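Local coordinates for putative esterase/lipase/thioesterase (Silicibacter sp., PDB 2PBL), which probably hydrolyses ester or thioester bonds as an enzyme with the alpha/beta-hydrolase fold, its natural substrate being unknown, at residues N10-W24 with F238-A250. Numbering follows the deposited sequence.
Sequences NGAYIEGAADYPPRW and FEKHHFNVIEPLA
Phe243 is the knob here, and residues 10-24 wrap a hollow around it. CD1 of Ile14 sits over the centre of one face of the Phe243 ring, 3.8 Å from the centroid, while Trp24 presents its CH2 edge to the opposite face, planes at 76°. Ala17 CB and Tyr20 CD1 close the rim. With CG anti to the carbonyl carbon (chi1 -63°), the Phe243 ring turns in between Ile14 and Trp24. Phe243 CB lies over the Tyr20 face, 3.8 Å from that ring's centroid. Ile14 is forked: its other methyl, CG2, covers a face of His241, whose far face carries Asn244 OD1. Tyr20 OH reaches the His241 edge, and one water joins this hydroxyl, at 2.9 Å, to Glu15 O and His241 NE2; a second links it to Glu247 OE2. With an alanine in place of Tyr20, Phe243 CB would probably lose its aromatic cover and both waters their shared anchor. Deeper in, the Asn10 amide stacks on the His242 imidazole, planes 17° apart. His242 hydrogen-bonds Ser137 OG through NE2 and Glu215 OE1 through ND1, consistent with a Ser-His-Glu catalytic triad. The chemistry is thus apolar around Phe243, water-bridged outside, and amide-on-imidazole beside the probable active site, so residues 10-24 likely form part of its wall.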
ATOM      1  N   ASN A  10       0.027 -16.717  -1.468  1.00 22.95           N
ATOM      2  CA  ASN A  10       1.362 -16.387  -0.996  1.00 22.82           C
ATOM      3  C   ASN A  10       1.833 -17.258   0.155  1.00 22.50           C
ATOM      4  O   ASN A  10       2.873 -17.910   0.062  1.00 23.43           O
ATOM      5  CB  ASN A  10       1.442 -14.900  -0.621  1.00 24.42           C
ATOM      6  CG  ASN A  10       1.247 -13.983  -1.830  1.00 21.02           C
ATOM      7  OD1 ASN A  10       1.974 -14.074  -2.840  1.00 19.60           O
ATOM      8  ND2 ASN A  10       0.236 -13.095  -1.736  1.00 21.41           N
ATOM      9  N   GLY A  11       1.072 -17.240   1.243  1.00 22.60           N
ATOM     10  CA  GLY A  11       1.375 -18.007   2.452  1.00 26.03           C
ATOM     11  C   GLY A  11       1.787 -19.455   2.275  1.00 25.73           C
ATOM     12  O   GLY A  11       2.738 -19.894   2.892  1.00 26.36           O
ATOM     13  N   ALA A  12       1.089 -20.171   1.403  1.00 28.13           N
ATOM     14  CA  ALA A  12       1.375 -21.584   1.118  1.00 28.77           C
ATOM     15  C   ALA A  12       2.790 -21.842   0.641  1.00 28.74           C
ATOM     16  O   ALA A  12       3.262 -22.972   0.747  1.00 28.05           O
ATOM     17  CB  ALA A  12       0.406 -22.119   0.078  1.00 30.76           C
ATOM     18  N   TYR A  13       3.444 -20.809   0.107  1.00 26.62           N
ATOM     19  CA  TYR A  13       4.801 -20.897  -0.424  1.00 27.33           C
ATOM     20  C   TYR A  13       5.848 -20.158   0.372  1.00 25.37           C
ATOM     21  O   TYR A  13       6.988 -20.044  -0.072  1.00 29.46           O
ATOM     22  CB  TYR A  13       4.810 -20.382  -1.858  1.00 27.64           C
ATOM     23  CG  TYR A  13       4.009 -21.278  -2.719  1.00 28.43           C
ATOM     24  CD1 TYR A  13       4.582 -22.425  -3.251  1.00 33.00           C
ATOM     25  CD2 TYR A  13       2.661 -21.046  -2.935  1.00 23.10           C
ATOM     26  CE1 TYR A  13       3.846 -23.295  -4.025  1.00 34.87           C
ATOM     27  CE2 TYR A  13       1.906 -21.913  -3.698  1.00 32.32           C
ATOM     28  CZ  TYR A  13       2.516 -23.042  -4.248  1.00 39.12           C
ATOM     29  OH  TYR A  13       1.803 -23.932  -5.015  1.00 38.98           O
ATOM     30  N   ILE A  14       5.491 -19.691   1.555  1.00 23.55           N
ATOM     31  CA  ILE A  14       6.403 -18.931   2.363  1.00 21.36           C
ATOM     32  C   ILE A  14       6.640 -19.688   3.649  1.00 24.01           C
ATOM     33  O   ILE A  14       5.695 -19.985   4.392  1.00 20.41           O
ATOM     34  CB  ILE A  14       5.808 -17.511   2.643  1.00 18.82           C
ATOM     35  CG1 ILE A  14       5.760 -16.692   1.347  1.00 15.24           C
ATOM     36  CG2 ILE A  14       6.630 -16.789   3.661  1.00 18.45           C
ATOM     37  CD1 ILE A  14       4.906 -15.428   1.488  1.00 20.40           C
ATOM     38  N   GLU A  15       7.906 -20.001   3.915  1.00 29.24           N
ATOM     39  CA  GLU A  15       8.237 -20.718   5.139  1.00 34.45           C
ATOM     40  C   GLU A  15       7.987 -19.756   6.303  1.00 31.47           C
ATOM     41  O   GLU A  15       8.412 -18.572   6.288  1.00 27.78           O
ATOM     42  CB  GLU A  15       9.690 -21.274   5.164  1.00 38.57           C
ATOM     43  CG  GLU A  15      10.773 -20.296   5.725  1.00 44.85           C
ATOM     44  CD  GLU A  15      12.186 -20.880   5.785  1.00 44.36           C
ATOM     45  OE1 GLU A  15      12.358 -22.095   5.495  1.00 61.41           O
ATOM     46  OE2 GLU A  15      13.123 -20.105   6.132  1.00 54.11           O
ATOM     47  N   GLY A  16       7.273 -20.259   7.303  1.00 30.42           N
ATOM     48  CA  GLY A  16       6.949 -19.475   8.496  1.00 28.97           C
ATOM     49  C   GLY A  16       5.834 -18.476   8.256  1.00 26.37           C
ATOM     50  O   GLY A  16       5.650 -17.555   9.063  1.00 29.59           O
ATOM     51  N   ALA A  17       5.065 -18.675   7.183  1.00 24.05           N
ATOM     52  CA  ALA A  17       3.984 -17.763   6.827  1.00 23.67           C
ATOM     53  C   ALA A  17       3.051 -17.423   8.025  1.00 27.24           C
ATOM     54  O   ALA A  17       2.656 -16.265   8.247  1.00 21.74           O
ATOM     55  CB  ALA A  17       3.177 -18.351   5.678  1.00 22.66           C
ATOM     56  N   ALA A  18       2.725 -18.468   8.783  1.00 27.99           N
ATOM     57  CA  ALA A  18       1.834 -18.403   9.937  1.00 29.36           C
ATOM     58  C   ALA A  18       2.295 -17.478  11.035  1.00 28.35           C
ATOM     59  O   ALA A  18       1.481 -16.985  11.859  1.00 28.83           O
ATOM     60  CB  ALA A  18       1.702 -19.805  10.536  1.00 28.23           C
ATOM     61  N   ASP A  19       3.598 -17.292  11.104  1.00 26.51           N
ATOM     62  CA  ASP A  19       4.153 -16.473  12.134  1.00 28.05           C
ATOM     63  C   ASP A  19       4.139 -14.981  11.821  1.00 26.79           C
ATOM     64  O   ASP A  19       4.272 -14.188  12.719  1.00 22.16           O
ATOM     65  CB  ASP A  19       5.583 -16.904  12.393  1.00 29.09           C
ATOM     66  CG  ASP A  19       5.678 -18.364  12.907  1.00 40.00           C
ATOM     67  OD1 ASP A  19       4.777 -18.796  13.680  1.00 36.05           O
ATOM     68  OD2 ASP A  19       6.662 -19.053  12.535  1.00 34.41           O
ATOM     69  N   TYR A  20       3.977 -14.596  10.562  1.00 25.08           N
ATOM     70  CA  TYR A  20       4.028 -13.152  10.261  1.00 22.83           C
ATOM     71  C   TYR A  20       2.946 -12.294  10.957  1.00 20.14           C
ATOM     72  O   TYR A  20       3.289 -11.279  11.543  1.00 22.45           O
ATOM     73  CB  TYR A  20       4.100 -12.912   8.743  1.00 22.55           C
ATOM     74  CG  TYR A  20       5.495 -13.194   8.213  1.00 20.48           C
ATOM     75  CD1 TYR A  20       5.863 -14.464   7.771  1.00 22.75           C
ATOM     76  CD2 TYR A  20       6.454 -12.186   8.160  1.00 15.62           C
ATOM     77  CE1 TYR A  20       7.158 -14.712   7.293  1.00 24.86           C
ATOM     78  CE2 TYR A  20       7.738 -12.428   7.694  1.00 20.59           C
ATOM     79  CZ  TYR A  20       8.085 -13.691   7.276  1.00 20.55           C
ATOM     80  OH  TYR A  20       9.355 -13.917   6.815  1.00 20.74           O
ATOM     81  N   PRO A  21       1.663 -12.658  10.845  1.00 18.52           N
ATOM     82  CA  PRO A  21       0.614 -11.837  11.469  1.00 19.07           C
ATOM     83  C   PRO A  21       0.822 -11.542  12.935  1.00 22.44           C
ATOM     84  O   PRO A  21       0.727 -10.385  13.341  1.00 17.50           O
ATOM     85  CB  PRO A  21      -0.659 -12.619  11.176  1.00 23.16           C
ATOM     86  CG  PRO A  21      -0.371 -13.268   9.891  1.00 21.08           C
ATOM     87  CD  PRO A  21       1.070 -13.727  10.030  1.00 21.13           C
ATOM     88  N   PRO A  22       1.076 -12.574  13.748  1.00 23.42           N
ATOM     89  CA  PRO A  22       1.280 -12.249  15.154  1.00 26.14           C
ATOM     90  C   PRO A  22       2.498 -11.372  15.429  1.00 23.40           C
ATOM     91  O   PRO A  22       2.454 -10.476  16.295  1.00 25.51           O
ATOM     92  CB  PRO A  22       1.410 -13.626  15.816  1.00 26.10           C
ATOM     93  CG  PRO A  22       1.710 -14.559  14.763  1.00 23.64           C
ATOM     94  CD  PRO A  22       1.136 -14.027  13.502  1.00 23.22           C
ATOM     95  N   ARG A  23       3.580 -11.601  14.690  1.00 22.38           N
ATOM     96  CA  ARG A  23       4.789 -10.841  14.924  1.00 20.86           C
ATOM     97  C   ARG A  23       4.647  -9.394  14.457  1.00 20.68           C
ATOM     98  O   ARG A  23       5.226  -8.500  15.059  1.00 19.85           O
ATOM     99  CB  ARG A  23       5.971 -11.492  14.239  1.00 24.34           C
ATOM    100  CG  ARG A  23       6.270 -12.842  14.857  1.00 28.69           C
ATOM    101  CD  ARG A  23       7.275 -13.587  14.071  1.00 34.62           C
ATOM    102  NE  ARG A  23       7.494 -14.902  14.669  1.00 36.64           N
ATOM    103  CZ  ARG A  23       8.369 -15.798  14.216  1.00 40.83           C
ATOM    104  NH1 ARG A  23       9.116 -15.535  13.149  1.00 39.05           N
ATOM    105  NH2 ARG A  23       8.479 -16.962  14.834  1.00 34.30           N
ATOM    106  N   TRP A  24       3.923  -9.193  13.368  1.00 19.31           N
ATOM    107  CA  TRP A  24       3.664  -7.831  12.873  1.00 19.60           C
ATOM    108  C   TRP A  24       2.867  -7.053  13.891  1.00 20.07           C
ATOM    109  O   TRP A  24       3.198  -5.910  14.203  1.00 18.15           O
ATOM    110  CB  TRP A  24       2.871  -7.848  11.572  1.00 18.04           C
ATOM    111  CG  TRP A  24       3.587  -8.253  10.356  1.00 18.43           C
ATOM    112  CD1 TRP A  24       4.885  -8.019  10.046  1.00 19.29           C
ATOM    113  CD2 TRP A  24       3.017  -8.906   9.227  1.00 15.25           C
ATOM    114  NE1 TRP A  24       5.158  -8.523   8.799  1.00 11.21           N
ATOM    115  CE2 TRP A  24       4.031  -9.057   8.273  1.00 18.09           C
ATOM    116  CE3 TRP A  24       1.740  -9.372   8.922  1.00 18.83           C
ATOM    117  CZ2 TRP A  24       3.815  -9.673   7.036  1.00 10.80           C
ATOM    118  CZ3 TRP A  24       1.531  -9.998   7.697  1.00 17.86           C
ATOM    119  CH2 TRP A  24       2.568 -10.139   6.778  1.00 19.57           C
ATOM    120  N   PHE A 238      16.426  -8.853  -3.904  1.00 18.19           N
ATOM    121  CA  PHE A 238      17.081 -10.173  -3.839  1.00 16.28           C
ATOM    122  C   PHE A 238      16.480 -11.145  -2.824  1.00 16.35           C
ATOM    123  O   PHE A 238      16.459 -10.882  -1.631  1.00 17.26           O
ATOM    124  CB  PHE A 238      18.560 -10.001  -3.571  1.00 18.37           C
ATOM    125  CG  PHE A 238      19.296 -11.301  -3.478  1.00 16.24           C
ATOM    126  CD1 PHE A 238      19.627 -12.001  -4.644  1.00 22.17           C
ATOM    127  CD2 PHE A 238      19.652 -11.833  -2.233  1.00 21.48           C
ATOM    128  CE1 PHE A 238      20.318 -13.226  -4.573  1.00 20.82           C
ATOM    129  CE2 PHE A 238      20.341 -13.054  -2.151  1.00 19.60           C
ATOM    130  CZ  PHE A 238      20.672 -13.748  -3.327  1.00 21.18           C
ATOM    131  N   GLU A 239      15.965 -12.259  -3.330  1.00 16.84           N
ATOM    132  CA  GLU A 239      15.413 -13.365  -2.523  1.00 17.10           C
ATOM    133  C   GLU A 239      14.289 -13.034  -1.566  1.00 16.39           C
ATOM    134  O   GLU A 239      13.939 -13.843  -0.739  1.00 18.72           O
ATOM    135  CB  GLU A 239      16.534 -14.119  -1.794  1.00 18.94           C
ATOM    136  CG  GLU A 239      17.504 -14.780  -2.721  1.00 21.64           C
ATOM    137  CD  GLU A 239      16.910 -15.848  -3.631  1.00 33.28           C
ATOM    138  OE1 GLU A 239      15.763 -16.270  -3.427  1.00 37.30           O
ATOM    139  OE2 GLU A 239      17.624 -16.299  -4.555  1.00 46.52           O
ATOM    140  N   LYS A 240      13.653 -11.885  -1.740  1.00 15.50           N
ATOM    141  CA  LYS A 240      12.510 -11.518  -0.898  1.00 15.96           C
ATOM    142  C   LYS A 240      11.221 -12.199  -1.325  1.00 17.47           C
ATOM    143  O   LYS A 240      11.011 -12.451  -2.537  1.00 15.91           O
ATOM    144  CB  LYS A 240      12.323 -10.009  -0.874  1.00 16.24           C
ATOM    145  CG  LYS A 240      13.461  -9.225  -0.251  1.00 15.84           C
ATOM    146  CD  LYS A 240      13.726  -9.537   1.209  1.00 20.74           C
ATOM    147  CE  LYS A 240      14.913  -8.743   1.728  1.00 23.20           C
ATOM    148  NZ  LYS A 240      15.261  -9.191   3.104  1.00 38.29           N
ATOM    149  N   HIS A 241      10.380 -12.524  -0.321  1.00 16.91           N
ATOM    150  CA  HIS A 241       9.073 -13.123  -0.590  1.00 17.04           C
ATOM    151  C   HIS A 241       8.014 -12.074  -0.249  1.00 15.86           C
ATOM    152  O   HIS A 241       8.346 -10.963   0.108  1.00 13.21           O
ATOM    153  CB  HIS A 241       8.838 -14.474   0.116  1.00 13.53           C
ATOM    154  CG  HIS A 241       9.074 -14.451   1.581  1.00 19.20           C
ATOM    155  ND1 HIS A 241       8.276 -13.750   2.456  1.00 14.39           N
ATOM    156  CD2 HIS A 241       9.995 -15.085   2.335  1.00 17.78           C
ATOM    157  CE1 HIS A 241       8.736 -13.897   3.680  1.00 20.87           C
ATOM    158  NE2 HIS A 241       9.776 -14.709   3.636  1.00 18.26           N
ATOM    159  N   HIS A 242       6.744 -12.419  -0.402  1.00 16.06           N
ATOM    160  CA  HIS A 242       5.651 -11.437  -0.240  1.00 16.32           C
ATOM    161  C   HIS A 242       5.537 -10.836   1.134  1.00 15.98           C
ATOM    162  O   HIS A 242       5.009  -9.735   1.282  1.00 17.93           O
ATOM    163  CB  HIS A 242       4.315 -12.105  -0.659  1.00 15.20           C
ATOM    164  CG  HIS A 242       3.229 -11.143  -1.032  1.00 20.68           C
ATOM    165  ND1 HIS A 242       3.314 -10.318  -2.135  1.00 18.18           N
ATOM    166  CD2 HIS A 242       2.020 -10.903  -0.474  1.00 22.09           C
ATOM    167  CE1 HIS A 242       2.216  -9.592  -2.222  1.00 20.73           C
ATOM    168  NE2 HIS A 242       1.400  -9.948  -1.245  1.00 19.98           N
ATOM    169  N   PHE A 243       5.998 -11.550   2.152  1.00 12.41           N
ATOM    170  CA  PHE A 243       5.851 -11.095   3.512  1.00 15.60           C
ATOM    171  C   PHE A 243       7.041 -10.381   4.090  1.00 16.99           C
ATOM    172  O   PHE A 243       6.832  -9.566   4.959  1.00 20.62           O
ATOM    173  CB  PHE A 243       5.421 -12.232   4.435  1.00 15.15           C
ATOM    174  CG  PHE A 243       4.087 -12.816   4.114  1.00 13.10           C
ATOM    175  CD1 PHE A 243       3.173 -12.188   3.292  1.00 17.49           C
ATOM    176  CD2 PHE A 243       3.690 -13.971   4.766  1.00 24.87           C
ATOM    177  CE1 PHE A 243       1.957 -12.771   3.035  1.00 19.70           C
ATOM    178  CE2 PHE A 243       2.458 -14.542   4.522  1.00 19.87           C
ATOM    179  CZ  PHE A 243       1.595 -13.943   3.669  1.00 20.33           C
ATOM    180  N   ASN A 244       8.271 -10.657   3.655  1.00 16.34           N
ATOM    181  CA  ASN A 244       9.419  -9.907   4.189  1.00 16.27           C
ATOM    182  C   ASN A 244       9.941  -8.785   3.274  1.00 17.19           C
ATOM    183  O   ASN A 244      10.883  -8.047   3.656  1.00 18.11           O
ATOM    184  CB  ASN A 244      10.577 -10.812   4.655  1.00 15.38           C
ATOM    185  CG  ASN A 244      11.217 -11.556   3.565  1.00 21.67           C
ATOM    186  OD1 ASN A 244      10.795 -11.512   2.403  1.00 15.72           O
ATOM    187  ND2 ASN A 244      12.290 -12.287   3.929  1.00 11.62           N
ATOM    188  N   VAL A 245       9.353  -8.660   2.085  1.00 14.07           N
ATOM    189  CA  VAL A 245       9.685  -7.600   1.103  1.00 15.63           C
ATOM    190  C   VAL A 245       9.506  -6.202   1.709  1.00 15.42           C
ATOM    191  O   VAL A 245      10.284  -5.307   1.424  1.00 15.95           O
ATOM    192  CB  VAL A 245       8.861  -7.739  -0.222  1.00 15.28           C
ATOM    193  CG1 VAL A 245       7.386  -7.479  -0.035  1.00 16.23           C
ATOM    194  CG2 VAL A 245       9.408  -6.815  -1.293  1.00 14.79           C
ATOM    195  N   ILE A 246       8.513  -6.076   2.591  1.00 16.39           N
ATOM    196  CA  ILE A 246       8.216  -4.833   3.306  1.00 15.68           C
ATOM    197  C   ILE A 246       9.117  -4.580   4.516  1.00 16.69           C
ATOM    198  O   ILE A 246       9.154  -3.473   5.053  1.00 15.78           O
ATOM    199  CB  ILE A 246       6.739  -4.815   3.792  1.00 15.57           C
ATOM    200  CG1 ILE A 246       6.462  -5.929   4.847  1.00 19.23           C
ATOM    201  CG2 ILE A 246       5.790  -4.928   2.616  1.00 20.68           C
ATOM    202  CD1 ILE A 246       4.971  -6.031   5.280  1.00 19.73           C
ATOM    203  N   GLU A 247       9.850  -5.593   4.952  1.00 16.99           N
ATOM    204  CA  GLU A 247      10.675  -5.444   6.171  1.00 20.49           C
ATOM    205  C   GLU A 247      11.647  -4.301   6.161  1.00 15.65           C
ATOM    206  O   GLU A 247      11.744  -3.621   7.177  1.00 16.77           O
ATOM    207  CB  GLU A 247      11.365  -6.750   6.578  1.00 22.99           C
ATOM    208  CG  GLU A 247      10.358  -7.723   7.103  1.00 32.41           C
ATOM    209  CD  GLU A 247      10.912  -9.090   7.579  1.00 30.72           C
ATOM    210  OE1 GLU A 247      12.137  -9.404   7.371  1.00 44.15           O
ATOM    211  OE2 GLU A 247      10.077  -9.835   8.147  1.00 29.93           O
ATOM    212  N   PRO A 248      12.335  -4.051   5.029  1.00 17.17           N
ATOM    213  CA  PRO A 248      13.269  -2.903   4.970  1.00 17.47           C
ATOM    214  C   PRO A 248      12.692  -1.515   5.265  1.00 16.82           C
ATOM    215  O   PRO A 248      13.468  -0.560   5.486  1.00 16.48           O
ATOM    216  CB  PRO A 248      13.804  -2.959   3.534  1.00 14.41           C
ATOM    217  CG  PRO A 248      13.676  -4.432   3.182  1.00 19.10           C
ATOM    218  CD  PRO A 248      12.384  -4.836   3.778  1.00 14.46           C
ATOM    219  N   LEU A 249      11.362  -1.383   5.280  1.00 17.95           N
ATOM    220  CA  LEU A 249      10.751  -0.110   5.664  1.00 16.85           C
ATOM    221  C   LEU A 249      11.135   0.316   7.084  1.00 17.76           C
ATOM    222  O   LEU A 249      11.138   1.511   7.413  1.00 17.13           O
ATOM    223  CB  LEU A 249       9.233  -0.167   5.551  1.00 18.16           C
ATOM    224  CG  LEU A 249       8.593  -0.197   4.156  1.00  9.58           C
ATOM    225  CD1 LEU A 249       7.089  -0.389   4.244  1.00 13.47           C
ATOM    226  CD2 LEU A 249       8.869   1.056   3.335  1.00 14.25           C
ATOM    227  N   ALA A 250      11.425  -0.672   7.935  1.00 16.09           N
ATOM    228  CA  ALA A 250      11.826  -0.440   9.321  1.00 17.84           C
ATOM    229  C   ALA A 250      13.292   0.069   9.453  1.00 18.44           C
ATOM    230  O   ALA A 250      13.714   0.513  10.525  1.00 18.61           O
ATOM    231  CB  ALA A 250      11.633  -1.755  10.136  1.00 18.05           C
TER
HETATM  232  O   HOH W   1      10.047 -16.592   5.966  1.00 44.79           O
HETATM  233  O   HOH W   2      10.953 -12.499   8.171  1.00 40.92           O